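PDB 4Q48: DNA helicase RecQ, which probably couples ATP hydrolysis to the unwinding of duplex DNA by translocating in the 3'-5' direction, this chain being its catalytic core. Local coordinates for residues Asp132-Arg136 / Ala137-Leu141; Tyr56-Pro59 / Ser60-Pro64. All blocks are in the same frame, centred on the assembly; numbering follows the deposited sequence.

Both contacts lie in the first RecA-like (P-loop NTPase) lobe of the helicase core, within the DEAD/DEAH box region. Contact 2 comes first along the chain, at the C-terminal end of helix 50-62. Contact 1 follows, where helix 128-135 turns into strand 139-145 of the parallel sheet. Their centres are about 15 Å apart, and they meet directly: Leu141 CD2 packs 4.0 Å from Pro59 CB and 3.6 Å from Ser60 OG. The start of a sheet strand thus rests on the last turns of a helix. That helix begins at Gly51, Lys52 and Ser53, which bind ADP in another structure of this protein but hold none here. Contact 1 lies away from the annotated sites.

Contact 1 (Asp132-Arg136 / Ala137-Leu141); sequences DLLER and APVAL
Leu134 has CG anti to its own carbonyl carbon (chi1 -73°), and Val139 sets CG2 likewise, with CG1 anti to the backbone N (chi1 177°). These torsions bring one methyl of each together, Leu134 CD2 and Val139 CG2 lying 4.1 Å apart. The contact is a helix-to-strand turn of a RecA-like alpha/beta lobe. Helix 128-135 ends here and strand 139-145 of the parallel sheet begins. The two side chains cross obliquely, and Ile68 of the neighbouring strand 66-70 touches both. Val139 CG2 also reaches back to Leu134 O at 3.8 Å. A methyl therefore lies close to the same carbonyl oxygen that the turn uses as an acceptor. Arg136 follows the helix as a loop residue. Its CB points away from the segment 137-141, and its side chain runs extended from CG to NE and touches Leu111 of helix 100-111. Leu110 and Leu111 also pack on Ala137. Asp132 forms a salt bridge with Arg170, which ties the helix to the end of helix 165-170. Ala137 CB sits 3.4 Å from Leu133 O. Ala137 N donates to Leu134 O at 3.1 Å, nearly straight at 162°, but from above the carbonyl plane.

Contact 2 (Tyr56-Pro59 / Ser60-Pro64); sequences YQLP and SLLRP
Ser60 turns its hydroxyl back onto the helix that carries it. OG sits beside the backbone N (chi1 -60°) and donates to Tyr56 O at 2.7 Å. Ser60 N donates to the same oxygen at 2.8 Å, from the opposite face of the carbonyl plane. This is the familiar i to i-4 serine bond within an alpha-helix, here near the C-terminal end of helix 50-62. Two residues before the serine, Leu58 has CG anti to the backbone N (chi1 -174°). That swing brings its branch toward Leu62, one turn further on, and Leu58 CG meets Leu62 CD1 at 4.0 Å. Leu62 CG also covers Leu58 O at 3.4 Å, while Leu62 N donates to that oxygen in the carbonyl plane. Leu61 CG lies over Gln57 O, the acceptor of Leu61 N. Arg63 closes the helix: its N donates to Pro59 O at 2.9 Å and 166°. Tyr56 OH and Gln57 NE2 are both hydrogen-bonded to Tyr119 OH. Ser60 packs against Leu117 and Leu141 of the sheet. With alanine here the hydroxyl is gone, and Tyr56 O would probably keep only the backbone N-H from this segment, with a small gap opening toward Leu141. The polar hydroxyl of this buried serine is thus paired within its own helix.

Contact 1 (Asp132-Arg136 / Ala137-Leu141)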
ATOM      1  N   ASP A 132     -28.271   4.330 -17.057  1.00 46.32           N
ATOM      2  CA  ASP A 132     -29.570   4.955 -17.266  1.00 42.29           C
ATOM      3  C   ASP A 132     -30.495   4.749 -16.051  1.00 44.43           C
ATOM      4  O   ASP A 132     -31.146   5.715 -15.615  1.00 44.25           O
ATOM      5  CB  ASP A 132     -30.239   4.388 -18.533  1.00 41.47           C
ATOM      6  CG  ASP A 132     -29.712   5.021 -19.824  1.00 40.88           C
ATOM      7  OD1 ASP A 132     -29.017   6.051 -19.763  1.00 41.11           O
ATOM      8  OD2 ASP A 132     -29.972   4.467 -20.912  1.00 39.55           O
ATOM      9  N   LEU A 133     -30.539   3.521 -15.498  1.00 38.43           N
ATOM     10  CA  LEU A 133     -31.360   3.226 -14.317  1.00 34.43           C
ATOM     11  C   LEU A 133     -30.956   4.121 -13.167  1.00 43.30           C
ATOM     12  O   LEU A 133     -31.803   4.684 -12.443  1.00 42.82           O
ATOM     13  CB  LEU A 133     -31.222   1.786 -13.845  1.00 34.23           C
ATOM     14  CG  LEU A 133     -31.785   0.593 -14.615  1.00 45.83           C
ATOM     15  CD1 LEU A 133     -31.971  -0.522 -13.628  1.00 45.46           C
ATOM     16  CD2 LEU A 133     -33.101   0.881 -15.320  1.00 46.82           C
ATOM     17  N   LEU A 134     -29.650   4.280 -13.018  1.00 36.22           N
ATOM     18  CA  LEU A 134     -29.133   5.042 -11.907  1.00 35.58           C
ATOM     19  C   LEU A 134     -29.661   6.457 -11.971  1.00 39.33           C
ATOM     20  O   LEU A 134     -29.947   7.076 -10.939  1.00 39.13           O
ATOM     21  CB  LEU A 134     -27.608   5.015 -11.945  1.00 40.17           C
ATOM     22  CG  LEU A 134     -27.043   3.647 -11.520  1.00 36.59           C
ATOM     23  CD1 LEU A 134     -25.585   3.521 -11.887  1.00 35.35           C
ATOM     24  CD2 LEU A 134     -27.224   3.454 -10.020  1.00 25.44           C
ATOM     25  N   GLU A 135     -29.825   6.956 -13.195  1.00 45.17           N
ATOM     26  CA  GLU A 135     -30.288   8.318 -13.402  1.00 37.87           C
ATOM     27  C   GLU A 135     -31.711   8.482 -12.884  1.00 37.34           C
ATOM     28  O   GLU A 135     -32.084   9.573 -12.420  1.00 31.54           O
ATOM     29  CB  GLU A 135     -30.190   8.691 -14.873  1.00 35.65           C
ATOM     30  CG  GLU A 135     -28.936   9.461 -15.200  1.00 42.74           C
ATOM     31  CD  GLU A 135     -28.741   9.690 -16.696  1.00 47.16           C
ATOM     32  OE1 GLU A 135     -29.622   9.306 -17.486  1.00 46.42           O
ATOM     33  OE2 GLU A 135     -27.678  10.230 -17.088  1.00 52.69           O
ATOM     34  N   ARG A 136     -32.481   7.389 -12.937  1.00 34.21           N
ATOM     35  CA  ARG A 136     -33.850   7.376 -12.414  1.00 34.48           C
ATOM     36  C   ARG A 136     -34.014   6.540 -11.118  1.00 31.85           C
ATOM     37  O   ARG A 136     -35.097   6.047 -10.821  1.00 32.89           O
ATOM     38  CB  ARG A 136     -34.832   6.898 -13.516  1.00 34.02           C
ATOM     39  CG  ARG A 136     -34.414   5.652 -14.307  1.00 37.85           C
ATOM     40  CD  ARG A 136     -35.288   5.436 -15.546  1.00 34.83           C
ATOM     41  NE  ARG A 136     -35.415   4.046 -16.020  1.00 36.37           N
ATOM     42  CZ  ARG A 136     -36.279   3.152 -15.532  1.00 36.99           C
ATOM     43  NH1 ARG A 136     -37.119   3.491 -14.571  1.00 36.46           N
ATOM     44  NH2 ARG A 136     -36.328   1.925 -16.027  1.00 40.08           N
ATOM     45  N   ALA A 137     -32.941   6.417 -10.339  1.00 36.00           N
ATOM     46  CA  ALA A 137     -32.995   5.762  -9.025  1.00 31.12           C
ATOM     47  C   ALA A 137     -32.482   6.699  -7.930  1.00 31.89           C
ATOM     48  O   ALA A 137     -31.647   7.573  -8.185  1.00 32.59           O
ATOM     49  CB  ALA A 137     -32.193   4.482  -9.035  1.00 35.43           C
ATOM     50  N   PRO A 138     -32.993   6.540  -6.700  1.00 29.53           N
ATOM     51  CA  PRO A 138     -32.590   7.464  -5.641  1.00 28.89           C
ATOM     52  C   PRO A 138     -31.208   7.109  -5.134  1.00 36.54           C
ATOM     53  O   PRO A 138     -31.052   6.138  -4.391  1.00 39.32           O
ATOM     54  CB  PRO A 138     -33.650   7.253  -4.578  1.00 28.01           C
ATOM     55  CG  PRO A 138     -34.151   5.890  -4.813  1.00 28.78           C
ATOM     56  CD  PRO A 138     -34.055   5.627  -6.261  1.00 29.36           C
ATOM     57  N   VAL A 139     -30.205   7.877  -5.541  1.00 34.39           N
ATOM     58  CA  VAL A 139     -28.836   7.524  -5.219  1.00 32.50           C
ATOM     59  C   VAL A 139     -28.225   8.489  -4.208  1.00 37.26           C
ATOM     60  O   VAL A 139     -28.267   9.717  -4.383  1.00 35.09           O
ATOM     61  CB  VAL A 139     -27.958   7.495  -6.494  1.00 29.38           C
ATOM     62  CG1 VAL A 139     -26.524   7.203  -6.138  1.00 32.23           C
ATOM     63  CG2 VAL A 139     -28.490   6.486  -7.488  1.00 22.57           C
ATOM     64  N   ALA A 140     -27.643   7.928  -3.149  1.00 35.89           N
ATOM     65  CA  ALA A 140     -26.978   8.748  -2.140  1.00 37.01           C
ATOM     66  C   ALA A 140     -25.523   9.067  -2.515  1.00 35.72           C
ATOM     67  O   ALA A 140     -25.056  10.162  -2.232  1.00 37.43           O
ATOM     68  CB  ALA A 140     -27.038   8.071  -0.783  1.00 37.49           C
ATOM     69  N   LEU A 141     -24.812   8.130  -3.146  1.00 35.40           N
ATOM     70  CA  LEU A 141     -23.427   8.380  -3.553  1.00 34.61           C
ATOM     71  C   LEU A 141     -22.848   7.248  -4.376  1.00 33.97           C
ATOM     72  O   LEU A 141     -23.482   6.221  -4.582  1.00 32.36           O
ATOM     73  CB  LEU A 141     -22.538   8.602  -2.326  1.00 40.01           C
ATOM     74  CG  LEU A 141     -22.532   7.439  -1.317  1.00 37.66           C
ATOM     75  CD1 LEU A 141     -21.305   6.505  -1.528  1.00 36.43           C
ATOM     76  CD2 LEU A 141     -22.627   7.938   0.121  1.00 36.06           C
TER

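Contact 2 (Tyr56-Pro59 / Ser60-Pro64)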
ATOM      1  N   TYR A  56     -18.139   4.655   3.735  1.00 47.17           N
ATOM      2  CA  TYR A  56     -19.183   4.864   2.752  1.00 44.48           C
ATOM      3  C   TYR A  56     -20.512   4.305   3.222  1.00 46.76           C
ATOM      4  O   TYR A  56     -21.561   4.826   2.861  1.00 53.21           O
ATOM      5  CB  TYR A  56     -18.807   4.274   1.392  1.00 47.43           C
ATOM      6  CG  TYR A  56     -18.540   2.796   1.364  1.00 48.65           C
ATOM      7  CD1 TYR A  56     -19.581   1.875   1.371  1.00 44.28           C
ATOM      8  CD2 TYR A  56     -17.239   2.316   1.276  1.00 48.04           C
ATOM      9  CE1 TYR A  56     -19.324   0.505   1.331  1.00 50.53           C
ATOM     10  CE2 TYR A  56     -16.973   0.954   1.231  1.00 51.44           C
ATOM     11  CZ  TYR A  56     -18.010   0.051   1.258  1.00 51.55           C
ATOM     12  OH  TYR A  56     -17.731  -1.302   1.206  1.00 49.09           O
ATOM     13  N   GLN A  57     -20.476   3.247   4.017  1.00 48.70           N
ATOM     14  CA  GLN A  57     -21.695   2.617   4.519  1.00 45.10           C
ATOM     15  C   GLN A  57     -22.483   3.559   5.413  1.00 47.21           C
ATOM     16  O   GLN A  57     -23.700   3.667   5.308  1.00 48.18           O
ATOM     17  CB  GLN A  57     -21.339   1.359   5.296  1.00 43.61           C
ATOM     18  CG  GLN A  57     -20.871   0.215   4.429  1.00 46.47           C
ATOM     19  CD  GLN A  57     -20.337  -0.936   5.246  1.00 46.75           C
ATOM     20  OE1 GLN A  57     -19.865  -0.757   6.363  1.00 46.98           O
ATOM     21  NE2 GLN A  57     -20.444  -2.129   4.709  1.00 49.76           N
ATOM     22  N   LEU A  58     -21.775   4.263   6.284  1.00 48.97           N
ATOM     23  CA  LEU A  58     -22.414   5.178   7.213  1.00 48.78           C
ATOM     24  C   LEU A  58     -22.951   6.410   6.463  1.00 49.43           C
ATOM     25  O   LEU A  58     -24.113   6.774   6.640  1.00 45.78           O
ATOM     26  CB  LEU A  58     -21.438   5.561   8.333  1.00 52.25           C
ATOM     27  CG  LEU A  58     -21.913   6.409   9.501  1.00 55.60           C
ATOM     28  CD1 LEU A  58     -23.309   6.028   9.920  1.00 59.87           C
ATOM     29  CD2 LEU A  58     -20.955   6.223  10.659  1.00 66.41           C
ATOM     30  N   PRO A  59     -22.114   7.052   5.619  1.00 48.62           N
ATOM     31  CA  PRO A  59     -22.704   8.106   4.791  1.00 45.83           C
ATOM     32  C   PRO A  59     -23.898   7.617   3.952  1.00 47.20           C
ATOM     33  O   PRO A  59     -24.853   8.379   3.794  1.00 50.17           O
ATOM     34  CB  PRO A  59     -21.542   8.530   3.886  1.00 51.47           C
ATOM     35  CG  PRO A  59     -20.323   8.196   4.669  1.00 49.05           C
ATOM     36  CD  PRO A  59     -20.656   6.945   5.404  1.00 47.21           C
ATOM     37  N   SER A  60     -23.861   6.394   3.426  1.00 41.89           N
ATOM     38  CA  SER A  60     -25.012   5.892   2.678  1.00 42.55           C
ATOM     39  C   SER A  60     -26.270   5.845   3.567  1.00 43.22           C
ATOM     40  O   SER A  60     -27.395   6.076   3.100  1.00 46.89           O
ATOM     41  CB  SER A  60     -24.719   4.527   2.063  1.00 41.96           C
ATOM     42  OG  SER A  60     -23.616   4.579   1.149  1.00 37.37           O
ATOM     43  N   LEU A  61     -26.089   5.605   4.855  1.00 43.18           N
ATOM     44  CA  LEU A  61     -27.236   5.611   5.757  1.00 46.18           C
ATOM     45  C   LEU A  61     -27.677   7.035   6.090  1.00 45.88           C
ATOM     46  O   LEU A  61     -28.849   7.293   6.393  1.00 45.52           O
ATOM     47  CB  LEU A  61     -26.931   4.856   7.047  1.00 42.89           C
ATOM     48  CG  LEU A  61     -26.732   3.351   6.898  1.00 45.38           C
ATOM     49  CD1 LEU A  61     -26.600   2.710   8.275  1.00 43.74           C
ATOM     50  CD2 LEU A  61     -27.829   2.699   6.055  1.00 35.36           C
ATOM     51  N   LEU A  62     -26.731   7.961   6.071  1.00 42.94           N
ATOM     52  CA  LEU A  62     -27.044   9.329   6.456  1.00 46.37           C
ATOM     53  C   LEU A  62     -27.750  10.110   5.345  1.00 48.27           C
ATOM     54  O   LEU A  62     -28.637  10.914   5.618  1.00 51.65           O
ATOM     55  CB  LEU A  62     -25.776  10.047   6.920  1.00 37.97           C
ATOM     56  CG  LEU A  62     -25.358   9.490   8.276  1.00 48.72           C
ATOM     57  CD1 LEU A  62     -23.894   9.775   8.608  1.00 57.52           C
ATOM     58  CD2 LEU A  62     -26.277  10.038   9.355  1.00 54.06           C
ATOM     59  N   ARG A  63     -27.330   9.909   4.101  1.00 46.84           N
ATOM     60  CA  ARG A  63     -27.957  10.597   2.982  1.00 44.27           C
ATOM     61  C   ARG A  63     -29.139   9.810   2.397  1.00 41.18           C
ATOM     62  O   ARG A  63     -29.121   8.577   2.359  1.00 47.00           O
ATOM     63  CB  ARG A  63     -26.907  10.900   1.918  1.00 45.84           C
ATOM     64  CG  ARG A  63     -25.692  11.560   2.562  1.00 49.50           C
ATOM     65  CD  ARG A  63     -24.703  12.135   1.576  1.00 50.63           C
ATOM     66  NE  ARG A  63     -25.303  13.202   0.790  1.00 51.05           N
ATOM     67  CZ  ARG A  63     -25.396  13.170  -0.527  1.00 50.74           C
ATOM     68  NH1 ARG A  63     -24.919  12.121  -1.176  1.00 46.32           N
ATOM     69  NH2 ARG A  63     -25.952  14.176  -1.183  1.00 52.66           N
ATOM     70  N   PRO A  64     -30.190  10.520   1.966  1.00 44.59           N
ATOM     71  CA  PRO A  64     -31.341   9.806   1.413  1.00 44.13           C
ATOM     72  C   PRO A  64     -30.938   9.032   0.172  1.00 38.62           C
ATOM     73  O   PRO A  64     -30.181   9.532  -0.648  1.00 42.19           O
ATOM     74  CB  PRO A  64     -32.327  10.928   1.053  1.00 38.25           C
ATOM     75  CG  PRO A  64     -31.816  12.130   1.719  1.00 42.67           C
ATOM     76  CD  PRO A  64     -30.342  11.974   1.821  1.00 42.29           C
TER